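Local coordinates for hypothetical protein Ta0583 (Thermoplasma acidophilum, PDB 2FSJ) that polymerizes into bundles of helical filaments in a reaction that requires nucleoside triphosphate, optimally ATP, at residues I167-N181 and D329-A342. Sequence-based numbering, arbitrary orientation.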
loop_
_atom_site.group_PDB
_atom_site.type_symbol
_atom_site.label_atom_id
_atom_site.label_comp_id
_atom_site.label_asym_id
_atom_site.label_seq_id
_atom_site.Cartn_x
_atom_site.Cartn_y
_atom_site.Cartn_z
ATOM N N ILE A 167 0.516 5.353 16.478
ATOM C CA ILE A 167 -0.916 5.512 16.377
ATOM C C ILE A 167 -1.356 4.748 15.107
ATOM O O ILE A 167 -0.737 4.885 14.061
ATOM C CB ILE A 167 -1.290 6.990 16.292
ATOM C CG1 ILE A 167 -0.874 7.745 17.595
ATOM C CG2 ILE A 167 -2.805 7.194 15.979
ATOM C CD1 ILE A 167 -1.504 7.197 18.851
ATOM N N MET A 168 -2.419 3.973 15.230
ATOM C CA MET A 168 -2.855 3.058 14.182
ATOM C C MET A 168 -4.320 3.233 13.859
ATOM O O MET A 168 -5.137 3.353 14.767
ATOM C CB MET A 168 -2.622 1.621 14.636
ATOM C CG MET A 168 -1.166 1.282 14.863
ATOM S SD MET A 168 -0.224 1.194 13.354
ATOM C CE MET A 168 -0.762 -0.433 12.602
ATOM N N ARG A 169 -4.663 3.160 12.573
ATOM C CA ARG A 169 -6.065 3.125 12.147
ATOM C C ARG A 169 -6.237 1.998 11.152
ATOM O O ARG A 169 -5.260 1.688 10.492
ATOM C CB ARG A 169 -6.431 4.414 11.457
ATOM C CG ARG A 169 -6.609 5.590 12.382
ATOM C CD ARG A 169 -7.762 5.453 13.374
ATOM N NE ARG A 169 -7.823 6.639 14.217
ATOM C CZ ARG A 169 -7.153 6.806 15.357
ATOM N NH1 ARG A 169 -6.361 5.846 15.864
ATOM N NH2 ARG A 169 -7.302 7.947 16.022
ATOM N N PRO A 170 -7.438 1.408 11.022
ATOM C CA PRO A 170 -7.678 0.366 10.017
ATOM C C PRO A 170 -7.431 0.867 8.618
ATOM O O PRO A 170 -7.778 2.009 8.300
ATOM C CB PRO A 170 -9.157 0.001 10.234
ATOM C CG PRO A 170 -9.377 0.275 11.665
ATOM C CD PRO A 170 -8.641 1.593 11.841
ATOM N N GLN A 171 -6.802 0.042 7.774
ATOM C CA GLN A 171 -6.644 0.371 6.391
ATOM C C GLN A 171 -8.054 0.651 5.781
ATOM O O GLN A 171 -9.039 -0.049 6.094
ATOM C CB GLN A 171 -5.976 -0.804 5.660
ATOM C CG GLN A 171 -5.650 -0.535 4.209
ATOM C CD GLN A 171 -4.671 -1.584 3.644
ATOM O OE1 GLN A 171 -3.670 -1.911 4.300
ATOM N NE2 GLN A 171 -4.982 -2.125 2.483
ATOM N N GLY A 172 -8.143 1.696 4.985
ATOM C CA GLY A 172 -9.416 2.199 4.516
ATOM C C GLY A 172 -9.999 3.330 5.352
ATOM O O GLY A 172 -10.577 4.264 4.819
ATOM N N VAL A 173 -9.911 3.222 6.658
ATOM C CA VAL A 173 -10.341 4.311 7.533
ATOM C C VAL A 173 -9.414 5.511 7.351
ATOM O O VAL A 173 -9.893 6.634 7.363
ATOM C CB VAL A 173 -10.388 3.859 9.017
ATOM C CG1 VAL A 173 -10.510 5.034 9.995
ATOM C CG2 VAL A 173 -11.522 2.883 9.207
ATOM N N GLY A 174 -8.104 5.261 7.202
ATOM C CA GLY A 174 -7.149 6.329 6.885
ATOM C C GLY A 174 -7.590 7.123 5.667
ATOM O O GLY A 174 -7.729 8.343 5.728
ATOM N N ALA A 175 -7.887 6.449 4.567
ATOM C CA ALA A 175 -8.330 7.122 3.385
ATOM C C ALA A 175 -9.663 7.916 3.568
ATOM O O ALA A 175 -9.808 9.053 3.093
ATOM C CB ALA A 175 -8.468 6.128 2.243
ATOM N N ALA A 176 -10.640 7.283 4.191
ATOM C CA ALA A 176 -11.932 7.941 4.437
ATOM C C ALA A 176 -11.784 9.219 5.324
ATOM O O ALA A 176 -12.433 10.257 5.089
ATOM C CB ALA A 176 -12.836 6.967 5.055
ATOM N N LEU A 177 -10.901 9.162 6.305
ATOM C CA LEU A 177 -10.682 10.319 7.179
ATOM C C LEU A 177 -9.996 11.447 6.398
ATOM O O LEU A 177 -10.372 12.598 6.539
ATOM C CB LEU A 177 -9.862 9.947 8.393
ATOM C CG LEU A 177 -10.457 8.972 9.402
ATOM C CD1 LEU A 177 -9.375 8.453 10.367
ATOM C CD2 LEU A 177 -11.611 9.628 10.134
ATOM N N TYR A 178 -9.048 11.098 5.524
ATOM C CA TYR A 178 -8.407 12.083 4.648
ATOM C C TYR A 178 -9.413 12.739 3.705
ATOM O O TYR A 178 -9.530 13.979 3.618
ATOM C CB TYR A 178 -7.258 11.452 3.856
ATOM C CG TYR A 178 -6.709 12.381 2.808
ATOM C CD1 TYR A 178 -6.031 13.555 3.196
ATOM C CD2 TYR A 178 -6.852 12.132 1.495
ATOM C CE1 TYR A 178 -5.524 14.403 2.295
ATOM C CE2 TYR A 178 -6.346 13.028 0.538
ATOM C CZ TYR A 178 -5.662 14.142 0.963
ATOM O OH TYR A 178 -5.135 15.059 0.069
ATOM N N LEU A 179 -10.219 11.924 3.053
ATOM C CA LEU A 179 -11.234 12.450 2.170
ATOM C C LEU A 179 -12.276 13.328 2.869
ATOM O O LEU A 179 -12.697 14.339 2.301
ATOM C CB LEU A 179 -11.893 11.324 1.376
ATOM C CG LEU A 179 -10.914 10.577 0.433
ATOM C CD1 LEU A 179 -11.691 9.399 -0.186
ATOM C CD2 LEU A 179 -10.293 11.456 -0.680
ATOM N N LEU A 180 -12.624 12.984 4.096
ATOM C CA LEU A 180 -13.527 13.767 4.910
ATOM C C LEU A 180 -12.867 15.113 5.235
ATOM O O LEU A 180 -13.460 16.160 5.013
ATOM C CB LEU A 180 -13.948 13.030 6.174
ATOM C CG LEU A 180 -14.773 13.830 7.217
ATOM C CD1 LEU A 180 -16.112 14.195 6.649
ATOM C CD2 LEU A 180 -14.924 13.062 8.508
ATOM N N ASN A 181 -11.629 15.069 5.692
ATOM C CA ASN A 181 -10.885 16.276 6.022
ATOM C C ASN A 181 -10.758 17.227 4.823
ATOM O O ASN A 181 -10.836 18.461 5.013
ATOM C CB ASN A 181 -9.513 15.910 6.609
ATOM C CG ASN A 181 -9.612 15.336 8.009
ATOM O OD1 ASN A 181 -10.632 15.494 8.688
ATOM N ND2 ASN A 181 -8.551 14.640 8.452
ATOM N N ASP A 329 -3.276 11.474 -5.337
ATOM C CA ASP A 329 -3.581 10.984 -3.978
ATOM C C ASP A 329 -3.885 9.477 -3.834
ATOM O O ASP A 329 -3.889 9.004 -2.687
ATOM C CB ASP A 329 -4.745 11.806 -3.350
ATOM C CG ASP A 329 -4.341 13.236 -2.885
ATOM O OD1 ASP A 329 -3.148 13.617 -2.848
ATOM O OD2 ASP A 329 -5.186 14.104 -2.500
ATOM N N LEU A 330 -4.143 8.711 -4.914
ATOM C CA LEU A 330 -4.595 7.309 -4.787
ATOM C C LEU A 330 -3.728 6.367 -3.941
ATOM O O LEU A 330 -4.234 5.445 -3.288
ATOM C CB LEU A 330 -4.658 6.590 -6.154
ATOM C CG LEU A 330 -5.924 6.580 -7.014
ATOM C CD1 LEU A 330 -5.613 5.871 -8.347
ATOM C CD2 LEU A 330 -7.096 5.967 -6.322
ATOM N N GLN A 331 -2.419 6.520 -4.111
ATOM C CA GLN A 331 -1.449 5.664 -3.456
ATOM C C GLN A 331 -1.194 6.158 -2.054
ATOM O O GLN A 331 -0.689 5.437 -1.239
ATOM C CB GLN A 331 -0.139 5.618 -4.270
ATOM C CG GLN A 331 -0.351 4.869 -5.617
ATOM C CD GLN A 331 0.507 3.610 -5.870
ATOM O OE1 GLN A 331 0.867 3.350 -7.031
ATOM N NE2 GLN A 331 0.780 2.814 -4.840
ATOM N N PHE A 332 -1.581 7.389 -1.773
ATOM C CA PHE A 332 -1.249 8.027 -0.519
ATOM C C PHE A 332 -2.399 8.234 0.437
ATOM O O PHE A 332 -2.187 8.691 1.571
ATOM C CB PHE A 332 -0.637 9.398 -0.821
ATOM C CG PHE A 332 0.776 9.312 -1.342
ATOM C CD1 PHE A 332 1.839 9.068 -0.481
ATOM C CD2 PHE A 332 1.035 9.498 -2.706
ATOM C CE1 PHE A 332 3.139 8.987 -0.974
ATOM C CE2 PHE A 332 2.357 9.451 -3.186
ATOM C CZ PHE A 332 3.381 9.160 -2.308
ATOM N N ALA A 333 -3.611 7.944 0.003
ATOM C CA ALA A 333 -4.778 8.376 0.774
ATOM C C ALA A 333 -4.757 7.826 2.187
ATOM O O ALA A 333 -5.062 8.551 3.171
ATOM C CB ALA A 333 -6.099 8.016 0.035
ATOM N N ASN A 334 -4.432 6.537 2.347
ATOM C CA ASN A 334 -4.362 5.960 3.704
ATOM C C ASN A 334 -3.284 6.631 4.519
ATOM O O ASN A 334 -3.516 6.999 5.679
ATOM C CB ASN A 334 -4.154 4.434 3.679
ATOM C CG ASN A 334 -5.458 3.660 3.437
ATOM O OD1 ASN A 334 -5.539 2.760 2.566
ATOM N ND2 ASN A 334 -6.452 3.951 4.247
ATOM N N ALA A 335 -2.099 6.749 3.942
ATOM C CA ALA A 335 -0.951 7.361 4.658
ATOM C C ALA A 335 -1.261 8.774 5.126
ATOM O O ALA A 335 -0.889 9.160 6.234
ATOM C CB ALA A 335 0.262 7.367 3.828
ATOM N N LEU A 336 -1.965 9.534 4.299
ATOM C CA LEU A 336 -2.362 10.916 4.659
ATOM C C LEU A 336 -3.334 10.911 5.849
ATOM O O LEU A 336 -3.169 11.667 6.783
ATOM C CB LEU A 336 -3.007 11.585 3.449
ATOM C CG LEU A 336 -2.017 11.968 2.358
ATOM C CD1 LEU A 336 -2.726 12.106 1.023
ATOM C CD2 LEU A 336 -1.197 13.296 2.698
ATOM N N GLY A 337 -4.304 9.983 5.844
ATOM C CA GLY A 337 -5.199 9.814 6.989
ATOM C C GLY A 337 -4.543 9.324 8.249
ATOM O O GLY A 337 -4.914 9.756 9.344
ATOM N N TYR A 338 -3.580 8.392 8.123
ATOM C CA TYR A 338 -2.835 7.880 9.254
ATOM C C TYR A 338 -2.059 9.012 9.946
ATOM O O TYR A 338 -1.974 9.068 11.173
ATOM C CB TYR A 338 -1.835 6.804 8.817
ATOM C CG TYR A 338 -2.412 5.543 8.209
ATOM C CD1 TYR A 338 -3.714 5.126 8.473
ATOM C CD2 TYR A 338 -1.610 4.721 7.421
ATOM C CE1 TYR A 338 -4.242 3.939 7.881
ATOM C CE2 TYR A 338 -2.130 3.559 6.824
ATOM C CZ TYR A 338 -3.445 3.173 7.093
ATOM O OH TYR A 338 -3.915 1.976 6.545
ATOM N N ARG A 339 -1.497 9.892 9.133
ATOM C CA ARG A 339 -0.683 10.956 9.649
ATOM C C ARG A 339 -1.608 11.915 10.379
ATOM O O ARG A 339 -1.299 12.313 11.496
ATOM C CB ARG A 339 0.083 11.697 8.544
ATOM C CG ARG A 339 1.155 12.604 9.154
ATOM C CD ARG A 339 1.504 13.845 8.348
ATOM N NE ARG A 339 2.430 14.717 9.092
ATOM C CZ ARG A 339 2.091 15.761 9.860
ATOM N NH1 ARG A 339 0.827 16.142 10.023
ATOM N NH2 ARG A 339 3.048 16.442 10.468
ATOM N N ASP A 340 -2.728 12.256 9.743
ATOM C CA ASP A 340 -3.765 13.117 10.348
ATOM C C ASP A 340 -4.189 12.590 11.725
ATOM O O ASP A 340 -4.265 13.355 12.718
ATOM C CB ASP A 340 -5.015 13.235 9.440
ATOM C CG ASP A 340 -4.815 14.143 8.208
ATOM O OD1 ASP A 340 -3.735 14.773 8.041
ATOM O OD2 ASP A 340 -5.708 14.266 7.307
ATOM N N ALA A 341 -4.467 11.285 11.809
ATOM C CA ALA A 341 -4.833 10.685 13.086
ATOM C C ALA A 341 -3.735 10.786 14.141
ATOM O O ALA A 341 -4.039 11.045 15.310
ATOM C CB ALA A 341 -5.282 9.211 12.927
ATOM N N ALA A 342 -2.472 10.601 13.785
ATOM C CA ALA A 342 -1.404 10.747 14.774
ATOM C C ALA A 342 -1.301 12.220 15.255
ATOM O O ALA A 342 -1.201 12.472 16.453
ATOM C CB ALA A 342 -0.085 10.257 14.250
HETATM O O HOH W 1 -2.138 0.094 5.396
#
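G174 and G337 meet where helices 173-181 and 333-342 cross, a worked example of how paired glycines bring two helices together. Their axes approach to 6.5 Å at 78°, and G337 CA lies 3.2 Å from G174 O in a CA-H...O contact. Beside this crossing, A175 CB packs on A333 CB at 3.7 Å, so small residues line the tight centre. Y178 fits as a knob among A333, L336, G337 and D340. With CG anti to the backbone N (chi1 172°), its ring runs alongside L336, whose CD1 covers one face in a CH-pi contact, 3.8 Å from the centroid. The ring ends in a hydrogen bond from Y178 OH to D329 OD2 (2.7 Å), reached from above the carboxylate plane; D329 OD1 is held by a salt bridge to R42. On the far side of the crossing, by the turn into helix 173-181, Y338 OH reaches Q171 CA (3.2 Å) at its ring edge and donates to a water that donates to Q171 OE1. The solvent side is looser: exposed N181 hydrogen-bonds through ND2 to D340 OD2 at 3.1 Å, while A341 CB touches one face of the R169 guanidinium. The two helices join the halves of the actin-like fold beside the ATP site, which includes Q331. Helix 333-343 lies against strands 22-28, 32-36 and 42-52, and helix 173-182 follows strand 158-170 of the same sheet.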